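Local coordinates for uncharacterized N-acetyltransferase D2E76_00625 (PDB 6YCA), which is a GCN5-related N-acetyltransferase of the Eis family that binds acetyl coenzyme A and probably acetylates amines, though it cannot modify aminoglycosides, at residues 320-325 with 403-408; 331-336 with 343-348; 360-365 with 386-391; 377-382 with 397-402. All coordinates share one frame; numbering follows the deposited sequence.

Contact 1 of 4, residues 320-325 with 403-408; sequences AARTYT and FSTGTQ. With SO4 (sulfate ion), chain J.
The ring of Phe-403 receives the edge of Tyr-324 on one face: Tyr-324 CE1 stands over its centre, and the planes meet at 69° in a T-shaped pair with centroids 5.1 Å apart. Phe-403 CG lies over one face of the Arg-322 guanidinium, with Arg-322 NH1 3.4 Å from Phe-403 CD2 and the two planes steeply inclined, so the groups do not stack. At the guanidinium edge, near its plane, is the carbonyl O of Ser-404. Arginine suits the place, since its several N-H groups let one side chain bond carbonyl oxygens of both segments. Arg-322 NH2 gives a hydrogen bond to Phe-403 O (3.0 Å, 157°), arriving from above that carbonyl plane. The chain bends at chi3 (-74°), which folds the head back so that NE and NH2 grip the single atom Thr-323 O side-on, NE at 2.9 Å; this fixes the rotation of the planar guanidinium. Beyond, Gly-406 N and Thr-407 N bind a sulfate, probably from the crystallisation liquor. Within the sterol-carrier-like domain the contact ties the chain leaving helix 315-321 to the C-terminal end of helix 395-403, while Trp-379 of helix 379-384 packs edge-to-face with Phe-403.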
loop_
_atom_site.group_PDB
_atom_site.type_symbol
_atom_site.label_atom_id
_atom_site.label_comp_id
_atom_site.label_asym_id
_atom_site.label_seq_id
_atom_site.Cartn_x
_atom_site.Cartn_y
_atom_site.Cartn_z
ATOM N N ALA A 320 -26.997 -6.695 43.395
ATOM C CA ALA A 320 -28.414 -6.857 43.673
ATOM C C ALA A 320 -29.282 -6.292 42.559
ATOM O O ALA A 320 -30.418 -6.742 42.379
ATOM C CB ALA A 320 -28.768 -6.192 45.003
ATOM N N ALA A 321 -28.766 -5.330 41.793
ATOM C CA ALA A 321 -29.566 -4.683 40.762
ATOM C C ALA A 321 -29.728 -5.526 39.508
ATOM O O ALA A 321 -30.657 -5.276 38.733
ATOM C CB ALA A 321 -28.959 -3.332 40.390
ATOM N N ARG A 322 -28.845 -6.494 39.280
ATOM C CA ARG A 322 -28.929 -7.374 38.123
ATOM C C ARG A 322 -29.658 -8.662 38.486
ATOM O O ARG A 322 -29.847 -8.993 39.658
ATOM C CB ARG A 322 -27.551 -7.691 37.535
ATOM C CG ARG A 322 -26.685 -8.625 38.361
ATOM C CD ARG A 322 -25.635 -9.295 37.478
ATOM N NE ARG A 322 -26.212 -10.329 36.622
ATOM C CZ ARG A 322 -25.539 -10.994 35.684
ATOM N NH1 ARG A 322 -24.254 -10.737 35.470
ATOM N NH2 ARG A 322 -26.153 -11.922 34.958
ATOM N N THR A 323 -30.101 -9.364 37.454
ATOM C CA THR A 323 -30.798 -10.634 37.583
ATOM C C THR A 323 -29.876 -11.820 37.316
ATOM O O THR A 323 -28.818 -11.694 36.697
ATOM C CB THR A 323 -32.003 -10.665 36.644
ATOM O OG1 THR A 323 -31.658 -11.372 35.446
ATOM C CG2 THR A 323 -32.467 -9.266 36.331
ATOM N N TYR A 324 -30.296 -12.981 37.817
ATOM C CA TYR A 324 -29.549 -14.224 37.688
ATOM C C TYR A 324 -30.514 -15.347 37.337
ATOM O O TYR A 324 -31.735 -15.167 37.335
ATOM C CB TYR A 324 -28.820 -14.567 38.992
ATOM C CG TYR A 324 -27.945 -13.456 39.522
ATOM C CD1 TYR A 324 -26.630 -13.322 39.100
ATOM C CD2 TYR A 324 -28.436 -12.540 40.443
ATOM C CE1 TYR A 324 -25.827 -12.308 39.579
ATOM C CE2 TYR A 324 -27.639 -11.524 40.933
ATOM C CZ TYR A 324 -26.336 -11.411 40.495
ATOM O OH TYR A 324 -25.537 -10.398 40.975
ATOM N N THR A 325 -29.958 -16.522 37.046
ATOM C CA THR A 325 -30.777 -17.687 36.749
ATOM C C THR A 325 -31.137 -18.422 38.036
ATOM O O THR A 325 -30.537 -18.220 39.092
ATOM C CB THR A 325 -30.049 -18.627 35.786
ATOM O OG1 THR A 325 -28.853 -19.111 36.404
ATOM C CG2 THR A 325 -29.685 -17.906 34.501
ATOM N N PHE A 403 -24.574 -16.239 36.228
ATOM C CA PHE A 403 -24.270 -14.967 35.583
ATOM C C PHE A 403 -24.502 -14.958 34.075
ATOM O O PHE A 403 -24.404 -13.886 33.467
ATOM C CB PHE A 403 -22.822 -14.560 35.875
ATOM C CG PHE A 403 -22.607 -14.014 37.257
ATOM C CD1 PHE A 403 -22.678 -14.842 38.364
ATOM C CD2 PHE A 403 -22.318 -12.671 37.446
ATOM C CE1 PHE A 403 -22.477 -14.340 39.634
ATOM C CE2 PHE A 403 -22.112 -12.161 38.716
ATOM C CZ PHE A 403 -22.190 -12.997 39.812
ATOM N N SER A 404 -24.799 -16.103 33.464
ATOM C CA SER A 404 -24.887 -16.187 32.011
ATOM C C SER A 404 -25.952 -15.241 31.465
ATOM O O SER A 404 -26.987 -15.010 32.100
ATOM C CB SER A 404 -25.233 -17.619 31.599
ATOM O OG SER A 404 -26.526 -17.995 32.062
ATOM N N THR A 405 -25.668 -14.664 30.294
ATOM C CA THR A 405 -26.600 -13.806 29.572
ATOM C C THR A 405 -26.638 -14.218 28.104
ATOM O O THR A 405 -25.703 -14.829 27.584
ATOM C CB THR A 405 -26.212 -12.323 29.668
ATOM O OG1 THR A 405 -24.927 -12.123 29.067
ATOM C CG2 THR A 405 -26.167 -11.870 31.115
ATOM N N GLY A 406 -27.725 -13.851 27.429
ATOM C CA GLY A 406 -27.910 -14.236 26.044
ATOM C C GLY A 406 -27.260 -13.310 25.036
ATOM O O GLY A 406 -26.955 -13.721 23.912
ATOM N N THR A 407 -27.036 -12.057 25.421
ATOM C CA THR A 407 -26.462 -11.058 24.531
ATOM C C THR A 407 -25.199 -10.481 25.148
ATOM O O THR A 407 -25.117 -10.299 26.368
ATOM C CB THR A 407 -27.455 -9.921 24.255
ATOM O OG1 THR A 407 -27.784 -9.257 25.485
ATOM C CG2 THR A 407 -28.728 -10.460 23.611
ATOM N N GLN A 408 -24.220 -10.196 24.301
ATOM C CA GLN A 408 -23.038 -9.498 24.765
ATOM C C GLN A 408 -23.394 -8.042 25.057
ATOM O O GLN A 408 -24.098 -7.402 24.265
ATOM C CB GLN A 408 -21.944 -9.556 23.704
ATOM C CG GLN A 408 -21.243 -10.898 23.635
ATOM C CD GLN A 408 -20.326 -11.128 24.815
ATOM O OE1 GLN A 408 -19.459 -10.305 25.113
ATOM N NE2 GLN A 408 -20.518 -12.248 25.504
HETATM S S SO4 J . -30.218 -11.288 27.770
HETATM O O1 SO4 J . -30.693 -9.964 27.380
HETATM O O2 SO4 J . -30.458 -12.229 26.680
HETATM O O3 SO4 J . -30.931 -11.736 28.965
HETATM O O4 SO4 J . -28.789 -11.222 28.055
#

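Contact 2 of 4, residues 331-336 with 343-348; sequences VIEVQD and AARFSV
Strands 331-335 and 344-348 form an antiparallel beta hairpin in the mixed sheet of the sterol-carrier-like domain, their directions 151° apart. Backbone bonds set the register. Ile-332 and Phe-346 are a hydrogen-bonded pair, each N donating to the other's O at 2.9 Å, and Val-334 N adds a straight bond to Ala-344 O (3.0 Å). Glu-333 with Arg-345 between them, and Val-331 with Ser-347 beyond Ile-332, are non-hydrogen-bonded pairs; there CA-H groups supplement the ladder, as where Arg-345 CA comes 3.3 Å from Ile-332 O.

Apolar packing occupies the face bearing Ile-332, Val-334 and Phe-346, which is covered by helices 315-321 and 366-373. Beta-branched residues suit the extended backbone, and the phenyl packs beside the valine: Val-334 CG2 meets the Phe-346 ring at its edge, in plane, 3.8 Å from CD2. With its CG beside the backbone N (chi1 -54°), Phe-346 is turned to cross Val-334 at about a right angle. Ile-332 CD1 likewise touches Val-348 CG2.

Charged chains run on the opposite, more exposed face. Glu-333 and Arg-345 lie side by side, extended and pointing the same way, their aliphatic stems in contact. Arg-345 NH1 bonds His-358 O, and Arg-345 NE makes a long salt bridge of 3.8 Å to Glu-333 OE1.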
loop_
_atom_site.group_PDB
_atom_site.type_symbol
_atom_site.label_atom_id
_atom_site.label_comp_id
_atom_site.label_asym_id
_atom_site.label_seq_id
_atom_site.Cartn_x
_atom_site.Cartn_y
_atom_site.Cartn_z
ATOM N N VAL A 331 -20.977 -17.858 46.806
ATOM C CA VAL A 331 -20.369 -16.843 47.659
ATOM C C VAL A 331 -19.095 -16.351 46.988
ATOM O O VAL A 331 -18.185 -17.142 46.707
ATOM C CB VAL A 331 -20.086 -17.381 49.069
ATOM C CG1 VAL A 331 -19.455 -16.289 49.923
ATOM C CG2 VAL A 331 -21.369 -17.895 49.702
ATOM N N ILE A 332 -19.035 -15.050 46.719
ATOM C CA ILE A 332 -17.909 -14.423 46.035
ATOM C C ILE A 332 -17.184 -13.518 47.021
ATOM O O ILE A 332 -17.789 -12.605 47.595
ATOM C CB ILE A 332 -18.372 -13.627 44.805
ATOM C CG1 ILE A 332 -19.172 -14.525 43.863
ATOM C CG2 ILE A 332 -17.186 -13.019 44.094
ATOM C CD1 ILE A 332 -19.734 -13.800 42.663
ATOM N N GLU A 333 -15.891 -13.763 47.217
ATOM C CA GLU A 333 -15.061 -12.876 48.024
ATOM C C GLU A 333 -14.402 -11.860 47.097
ATOM O O GLU A 333 -13.630 -12.229 46.205
ATOM C CB GLU A 333 -14.011 -13.664 48.808
ATOM C CG GLU A 333 -13.175 -12.804 49.757
ATOM C CD GLU A 333 -12.162 -13.606 50.560
ATOM O OE1 GLU A 333 -12.238 -14.850 50.553
ATOM O OE2 GLU A 333 -11.281 -12.992 51.196
ATOM N N VAL A 334 -14.705 -10.582 47.313
ATOM C CA VAL A 334 -14.252 -9.498 46.451
ATOM C C VAL A 334 -13.159 -8.722 47.173
ATOM O O VAL A 334 -13.295 -8.408 48.363
ATOM C CB VAL A 334 -15.421 -8.575 46.071
ATOM C CG1 VAL A 334 -14.954 -7.490 45.108
ATOM C CG2 VAL A 334 -16.560 -9.391 45.476
ATOM N N GLN A 335 -12.078 -8.423 46.456
ATOM C CA GLN A 335 -10.995 -7.593 46.964
ATOM C C GLN A 335 -11.061 -6.220 46.314
ATOM O O GLN A 335 -11.116 -6.113 45.085
ATOM C CB GLN A 335 -9.632 -8.233 46.710
ATOM C CG GLN A 335 -8.473 -7.368 47.170
ATOM C CD GLN A 335 -7.176 -8.141 47.273
ATOM O OE1 GLN A 335 -6.955 -8.877 48.239
ATOM N NE2 GLN A 335 -6.307 -7.980 46.277
ATOM N N ASP A 336 -11.037 -5.175 47.137
ATOM C CA ASP A 336 -11.134 -3.801 46.658
ATOM C C ASP A 336 -10.236 -2.933 47.522
ATOM O O ASP A 336 -10.484 -2.782 48.720
ATOM C CB ASP A 336 -12.582 -3.311 46.724
ATOM C CG ASP A 336 -12.825 -2.087 45.869
ATOM O OD1 ASP A 336 -11.874 -1.303 45.659
ATOM O OD2 ASP A 336 -13.966 -1.921 45.388
ATOM N N ALA A 343 -14.689 -4.725 50.115
ATOM C CA ALA A 343 -13.911 -5.905 50.467
ATOM C C ALA A 343 -14.677 -6.773 51.454
ATOM O O ALA A 343 -14.569 -6.585 52.668
ATOM C CB ALA A 343 -12.559 -5.500 51.056
ATOM N N ALA A 344 -15.450 -7.726 50.942
ATOM C CA ALA A 344 -16.280 -8.588 51.773
ATOM C C ALA A 344 -16.655 -9.823 50.958
ATOM O O ALA A 344 -16.144 -10.037 49.854
ATOM C CB ALA A 344 -17.512 -7.830 52.275
ATOM N N ARG A 345 -17.529 -10.653 51.519
ATOM C CA ARG A 345 -18.049 -11.833 50.842
ATOM C C ARG A 345 -19.539 -11.644 50.604
ATOM O O ARG A 345 -20.273 -11.274 51.525
ATOM C CB ARG A 345 -17.822 -13.089 51.684
ATOM C CG ARG A 345 -16.364 -13.448 51.906
ATOM C CD ARG A 345 -16.239 -14.580 52.912
ATOM N NE ARG A 345 -14.847 -14.847 53.263
ATOM C CZ ARG A 345 -14.464 -15.763 54.144
ATOM N NH1 ARG A 345 -15.370 -16.506 54.765
ATOM N NH2 ARG A 345 -13.175 -15.936 54.405
ATOM N N PHE A 346 -19.985 -11.900 49.375
ATOM C CA PHE A 346 -21.378 -11.702 48.994
ATOM C C PHE A 346 -21.959 -13.007 48.477
ATOM O O PHE A 346 -21.401 -13.621 47.563
ATOM C CB PHE A 346 -21.510 -10.638 47.903
ATOM C CG PHE A 346 -20.872 -9.331 48.250
ATOM C CD1 PHE A 346 -21.536 -8.415 49.044
ATOM C CD2 PHE A 346 -19.608 -9.016 47.781
ATOM C CE1 PHE A 346 -20.950 -7.207 49.363
ATOM C CE2 PHE A 346 -19.017 -7.808 48.098
ATOM C CZ PHE A 346 -19.688 -6.902 48.889
ATOM N N SER A 347 -23.082 -13.421 49.057
ATOM C CA SER A 347 -23.847 -14.555 48.557
ATOM C C SER A 347 -24.834 -14.025 47.526
ATOM O O SER A 347 -25.774 -13.303 47.872
ATOM C CB SER A 347 -24.583 -15.238 49.705
ATOM O OG SER A 347 -25.490 -16.212 49.222
ATOM N N VAL A 348 -24.621 -14.371 46.260
ATOM C CA VAL A 348 -25.448 -13.889 45.161
ATOM C C VAL A 348 -26.341 -15.027 44.683
ATOM O O VAL A 348 -25.868 -16.145 44.447
ATOM C CB VAL A 348 -24.609 -13.293 44.015
ATOM C CG1 VAL A 348 -23.932 -12.020 44.482
ATOM C CG2 VAL A 348 -23.577 -14.286 43.524
#

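Contact 3 of 4, residues 360-365 with 386-391; sequences PDISVD and GLVSAQ
Gln-391, Ser-363 and Val-388 have the most surface buried in this antiparallel strand pair, in which 388-390 forms the outermost strand of the domain's mixed sheet and runs at 167° to 362-365. The two strands are joined through helices 366-373 and 379-384, which separate them in sequence.

Gln-391 is the largest contributor. It follows the edge strand, and its N donates a hydrogen bond to Asp-361 O (3.0 Å), extending the ladder past the strand end. Its side chain bends at chi2 (75°) and folds back over segment 360-365, its CB resting 3.4 Å from Pro-360 O. A long, flexible polar residue suits this solvent-exposed position, since it can lie along the backbone and still face solvent.

Ser-363 pairs with Ser-389 at the central hydrogen-bonded position. Ser-363 N reaches Ser-389 O at 2.9 Å and Ser-389 N returns a bond to Ser-363 O at 3.0 Å. Two small hydroxylated residues fit side by side on this outer face without crowding.

Val-388 points to the other face, among Ile-362, Val-364 and Ala-390, where helices 379-384 and 395-403 pack; branched apolar side chains therefore belong here. At the ends, Asp-365 is the N-cap of helix 366-373 and forms a salt bridge with Arg-144, whereas Gly-386 closes helix 379-384 in a Schellman motif. In the buried layer Val-388 CG1, anti to the backbone N (chi1 178°), is carried to 3.8 Å from Ile-362 CG2.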
loop_
_atom_site.group_PDB
_atom_site.type_symbol
_atom_site.label_atom_id
_atom_site.label_comp_id
_atom_site.label_asym_id
_atom_site.label_seq_id
_atom_site.Cartn_x
_atom_site.Cartn_y
_atom_site.Cartn_z
ATOM N N PRO A 360 -15.956 -18.663 51.013
ATOM C CA PRO A 360 -16.331 -18.277 49.651
ATOM C C PRO A 360 -16.116 -19.405 48.656
ATOM O O PRO A 360 -15.295 -20.304 48.848
ATOM C CB PRO A 360 -15.398 -17.102 49.350
ATOM C CG PRO A 360 -14.198 -17.375 50.190
ATOM C CD PRO A 360 -14.713 -18.005 51.451
ATOM N N ASP A 361 -16.881 -19.338 47.570
ATOM C CA ASP A 361 -16.680 -20.224 46.433
ATOM C C ASP A 361 -15.722 -19.643 45.408
ATOM O O ASP A 361 -15.120 -20.399 44.638
ATOM C CB ASP A 361 -18.018 -20.515 45.743
ATOM C CG ASP A 361 -18.949 -21.345 46.601
ATOM O OD1 ASP A 361 -18.475 -22.327 47.213
ATOM O OD2 ASP A 361 -20.151 -21.010 46.669
ATOM N N ILE A 362 -15.581 -18.320 45.369
ATOM C CA ILE A 362 -14.785 -17.648 44.345
ATOM C C ILE A 362 -14.141 -16.409 44.954
ATOM O O ILE A 362 -14.764 -15.699 45.748
ATOM C CB ILE A 362 -15.679 -17.291 43.137
ATOM C CG1 ILE A 362 -15.909 -18.520 42.265
ATOM C CG2 ILE A 362 -15.074 -16.170 42.310
ATOM C CD1 ILE A 362 -16.845 -18.267 41.151
ATOM N N SER A 363 -12.887 -16.153 44.585
ATOM C CA SER A 363 -12.171 -14.949 44.988
ATOM C C SER A 363 -11.756 -14.200 43.731
ATOM O O SER A 363 -11.234 -14.806 42.790
ATOM C CB SER A 363 -10.934 -15.283 45.829
ATOM O OG SER A 363 -11.290 -15.766 47.115
ATOM N N VAL A 364 -12.025 -12.896 43.699
ATOM C CA VAL A 364 -11.737 -12.081 42.525
ATOM C C VAL A 364 -11.568 -10.644 42.999
ATOM O O VAL A 364 -12.183 -10.226 43.985
ATOM C CB VAL A 364 -12.875 -12.239 41.483
ATOM C CG1 VAL A 364 -14.213 -12.389 42.182
ATOM C CG2 VAL A 364 -12.903 -11.111 40.487
ATOM N N ASP A 365 -10.728 -9.882 42.298
ATOM C CA ASP A 365 -10.615 -8.454 42.564
ATOM C C ASP A 365 -11.732 -7.682 41.866
ATOM O O ASP A 365 -12.320 -8.140 40.882
ATOM C CB ASP A 365 -9.240 -7.922 42.147
ATOM C CG ASP A 365 -9.006 -8.006 40.648
ATOM O OD1 ASP A 365 -9.594 -8.896 39.999
ATOM O OD2 ASP A 365 -8.214 -7.196 40.123
ATOM N N GLY A 386 -6.066 -16.296 35.046
ATOM C CA GLY A 386 -5.456 -16.166 36.351
ATOM C C GLY A 386 -5.993 -15.037 37.194
ATOM O O GLY A 386 -5.311 -14.594 38.121
ATOM N N LEU A 387 -7.192 -14.549 36.894
ATOM C CA LEU A 387 -7.802 -13.459 37.639
ATOM C C LEU A 387 -8.918 -13.930 38.553
ATOM O O LEU A 387 -9.541 -13.100 39.220
ATOM C CB LEU A 387 -8.325 -12.370 36.692
ATOM C CG LEU A 387 -7.285 -11.626 35.853
ATOM C CD1 LEU A 387 -7.949 -10.757 34.808
ATOM C CD2 LEU A 387 -6.390 -10.788 36.745
ATOM N N VAL A 388 -9.187 -15.234 38.600
ATOM C CA VAL A 388 -10.241 -15.798 39.439
ATOM C C VAL A 388 -9.705 -17.049 40.122
ATOM O O VAL A 388 -9.076 -17.896 39.478
ATOM C CB VAL A 388 -11.515 -16.129 38.631
ATOM C CG1 VAL A 388 -12.565 -16.760 39.529
ATOM C CG2 VAL A 388 -12.072 -14.878 37.976
ATOM N N SER A 389 -9.945 -17.157 41.424
ATOM C CA SER A 389 -9.545 -18.302 42.227
ATOM C C SER A 389 -10.796 -19.034 42.696
ATOM O O SER A 389 -11.679 -18.424 43.310
ATOM C CB SER A 389 -8.745 -17.826 43.441
ATOM O OG SER A 389 -8.487 -18.894 44.333
ATOM N N ALA A 390 -10.873 -20.334 42.409
ATOM C CA ALA A 390 -12.033 -21.128 42.791
ATOM C C ALA A 390 -11.682 -21.995 43.994
ATOM O O ALA A 390 -10.564 -22.507 44.097
ATOM C CB ALA A 390 -12.507 -21.995 41.625
ATOM N N GLN A 391 -12.633 -22.131 44.925
ATOM C CA GLN A 391 -12.432 -22.905 46.146
ATOM C C GLN A 391 -13.170 -24.233 46.189
ATOM O O GLN A 391 -12.879 -25.045 47.071
ATOM C CB GLN A 391 -12.863 -22.092 47.377
ATOM C CG GLN A 391 -11.861 -21.055 47.844
ATOM C CD GLN A 391 -11.828 -19.833 46.942
ATOM O OE1 GLN A 391 -12.687 -19.665 46.073
ATOM N NE2 GLN A 391 -10.835 -18.977 47.138
#

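Contact 4 of 4, residues 377-382 with 397-402; sequences NTWTRL and RAADAL. With SO4 (sulfate ion), chain B.
The N-terminal turn of helix 379-384 is met by a carboxylate from another helix: Asp-400, on helix 395-403, takes the place beside the first NH groups that a residue just before the helix often fills. Thr-378 does hold the N-cap position, but its hydroxyl is bonded to Gly-406 O of the second subunit. Asp-400 OD1 accepts from Trp-379 N (2.6 Å, 157°) on its syn lone pair, the side of the other oxygen. Asp-400 OD2 is met nearly along its C-O axis by the hydroxyl of Thr-380, with Thr-380 OG1 also at 2.6 Å, and receives a weak bond from Thr-380 N. Both oxygens are thus held and the carboxylate cannot easily turn; its negative charge would probably be stabilised by the positive end of the helix dipole. Aspartate is short enough to meet the turn directly, and threonine supplies a donor on the same turn. One residue back, the small Ala-399 is consistent with the close approach of the helices: its CB sits over the Trp-379 five-membered ring in a CH-pi contact, 3.8 Å from the centroid, while the indole packs against Ile-362 and Val-388. Arg-397 NH2 bonds weakly, at 3.5 Å, to O4 of a sulfate probably from the crystallisation liquor.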
loop_
_atom_site.group_PDB
_atom_site.type_symbol
_atom_site.label_atom_id
_atom_site.label_comp_id
_atom_site.label_asym_id
_atom_site.label_seq_id
_atom_site.Cartn_x
_atom_site.Cartn_y
_atom_site.Cartn_z
ATOM N N ASN A 377 -17.989 -11.158 29.889
ATOM C CA ASN A 377 -16.958 -12.149 30.153
ATOM C C ASN A 377 -17.552 -13.201 31.073
ATOM O O ASN A 377 -18.519 -12.948 31.797
ATOM C CB ASN A 377 -15.727 -11.532 30.823
ATOM C CG ASN A 377 -14.997 -10.562 29.920
ATOM O OD1 ASN A 377 -14.072 -10.937 29.196
ATOM N ND2 ASN A 377 -15.407 -9.302 29.962
ATOM N N THR A 378 -16.962 -14.386 31.045
ATOM C CA THR A 378 -17.402 -15.466 31.910
ATOM C C THR A 378 -16.333 -15.770 32.947
ATOM O O THR A 378 -15.171 -15.376 32.814
ATOM C CB THR A 378 -17.726 -16.728 31.103
ATOM O OG1 THR A 378 -16.549 -17.181 30.420
ATOM C CG2 THR A 378 -18.818 -16.439 30.095
ATOM N N TRP A 379 -16.744 -16.483 33.992
ATOM C CA TRP A 379 -15.806 -16.835 35.048
ATOM C C TRP A 379 -14.756 -17.822 34.555
ATOM O O TRP A 379 -13.608 -17.775 35.011
ATOM C CB TRP A 379 -16.563 -17.404 36.245
ATOM C CG TRP A 379 -17.443 -16.400 36.913
ATOM C CD1 TRP A 379 -18.793 -16.265 36.761
ATOM C CD2 TRP A 379 -17.040 -15.387 37.842
ATOM N NE1 TRP A 379 -19.257 -15.229 37.538
ATOM C CE2 TRP A 379 -18.201 -14.673 38.213
ATOM C CE3 TRP A 379 -15.811 -15.014 38.398
ATOM C CZ2 TRP A 379 -18.168 -13.608 39.112
ATOM C CZ3 TRP A 379 -15.781 -13.953 39.291
ATOM C CH2 TRP A 379 -16.952 -13.264 39.639
ATOM N N THR A 380 -15.117 -18.703 33.616
ATOM C CA THR A 380 -14.157 -19.692 33.136
ATOM C C THR A 380 -12.990 -19.025 32.434
ATOM O O THR A 380 -11.830 -19.387 32.660
ATOM C CB THR A 380 -14.830 -20.679 32.186
ATOM O OG1 THR A 380 -16.036 -21.175 32.779
ATOM C CG2 THR A 380 -13.896 -21.841 31.900
ATOM N N ARG A 381 -13.270 -18.046 31.577
ATOM C CA ARG A 381 -12.183 -17.430 30.827
ATOM C C ARG A 381 -11.326 -16.536 31.710
ATOM O O ARG A 381 -10.104 -16.487 31.536
ATOM C CB ARG A 381 -12.721 -16.698 29.603
ATOM C CG ARG A 381 -13.309 -17.640 28.563
ATOM C CD ARG A 381 -12.278 -18.653 28.102
ATOM N NE ARG A 381 -12.753 -19.442 26.969
ATOM C CZ ARG A 381 -12.122 -20.506 26.485
ATOM N NH1 ARG A 381 -10.986 -20.913 27.037
ATOM N NH2 ARG A 381 -12.629 -21.168 25.451
ATOM N N LEU A 382 -11.932 -15.853 32.681
ATOM C CA LEU A 382 -11.131 -15.053 33.599
ATOM C C LEU A 382 -10.319 -15.942 34.534
ATOM O O LEU A 382 -9.189 -15.598 34.899
ATOM C CB LEU A 382 -12.013 -14.074 34.374
ATOM C CG LEU A 382 -12.482 -12.872 33.547
ATOM C CD1 LEU A 382 -13.153 -11.843 34.421
ATOM C CD2 LEU A 382 -11.337 -12.246 32.772
ATOM N N ARG A 397 -18.284 -23.290 37.239
ATOM C CA ARG A 397 -19.452 -23.528 36.389
ATOM C C ARG A 397 -20.745 -23.051 37.038
ATOM O O ARG A 397 -21.622 -22.508 36.353
ATOM C CB ARG A 397 -19.565 -24.961 35.852
ATOM C CG ARG A 397 -18.519 -25.347 34.810
ATOM C CD ARG A 397 -18.838 -26.708 34.193
ATOM N NE ARG A 397 -17.942 -27.045 33.084
ATOM C CZ ARG A 397 -16.787 -27.686 33.233
ATOM N NH1 ARG A 397 -16.400 -28.049 34.449
ATOM N NH2 ARG A 397 -16.022 -27.961 32.181
ATOM N N ALA A 398 -20.880 -23.240 38.353
ATOM C CA ALA A 398 -22.073 -22.771 39.058
ATOM C C ALA A 398 -22.201 -21.253 38.988
ATOM O O ALA A 398 -23.310 -20.719 38.861
ATOM C CB ALA A 398 -22.050 -23.242 40.513
ATOM N N ALA A 399 -21.081 -20.542 39.110
ATOM C CA ALA A 399 -21.124 -19.093 38.982
ATOM C C ALA A 399 -21.495 -18.688 37.566
ATOM O O ALA A 399 -22.292 -17.763 37.365
ATOM C CB ALA A 399 -19.779 -18.488 39.365
ATOM N N ASP A 400 -20.921 -19.371 36.570
ATOM C CA ASP A 400 -21.259 -19.080 35.180
ATOM C C ASP A 400 -22.718 -19.395 34.870
ATOM O O ASP A 400 -23.338 -18.708 34.047
ATOM C CB ASP A 400 -20.325 -19.828 34.223
ATOM C CG ASP A 400 -19.007 -19.103 34.003
ATOM O OD1 ASP A 400 -19.005 -17.854 34.013
ATOM O OD2 ASP A 400 -17.980 -19.783 33.788
ATOM N N ALA A 401 -23.283 -20.420 35.517
ATOM C CA ALA A 401 -24.698 -20.719 35.324
ATOM C C ALA A 401 -25.572 -19.573 35.818
ATOM O O ALA A 401 -26.596 -19.250 35.203
ATOM C CB ALA A 401 -25.062 -22.027 36.022
ATOM N N LEU A 402 -25.170 -18.937 36.923
ATOM C CA LEU A 402 -25.939 -17.829 37.479
ATOM C C LEU A 402 -25.804 -16.577 36.623
ATOM O O LEU A 402 -26.800 -15.909 36.320
ATOM C CB LEU A 402 -25.466 -17.536 38.902
ATOM C CG LEU A 402 -25.954 -18.471 40.009
ATOM C CD1 LEU A 402 -25.293 -18.125 41.335
ATOM C CD2 LEU A 402 -27.470 -18.425 40.127
HETATM S S SO4 B . -18.320 -24.814 29.668
HETATM O O1 SO4 B . -19.712 -25.217 29.450
HETATM O O2 SO4 B . -17.886 -23.936 28.585
HETATM O O3 SO4 B . -18.184 -24.119 30.945
HETATM O O4 SO4 B . -17.459 -25.994 29.698
#

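In the fold
All four contacts belong to the sterol-carrier-like domain and are partly buried, each with an inner apolar side and more exposed polar parts. Contacts 2 and 3 build its sheet through the neighbouring strands 330-335 and 362-365, so backbone ladders dominate both; contact 3 is at the outer edge, with a serine pair and Gln-391 where contact 2 has a charged pair. Contact 4 joins the two helices flanking strand 388-390 in sequence through a carboxylate. Contact 1 relies on a guanidinium and an aromatic pair. The buried sides converge: Trp-379 of contact 4 touches Phe-403, Ile-332 and Val-364 of the other three. Contacts 1, 3 and 4 meet the second subunit, whereas contact 2 touches no other chain.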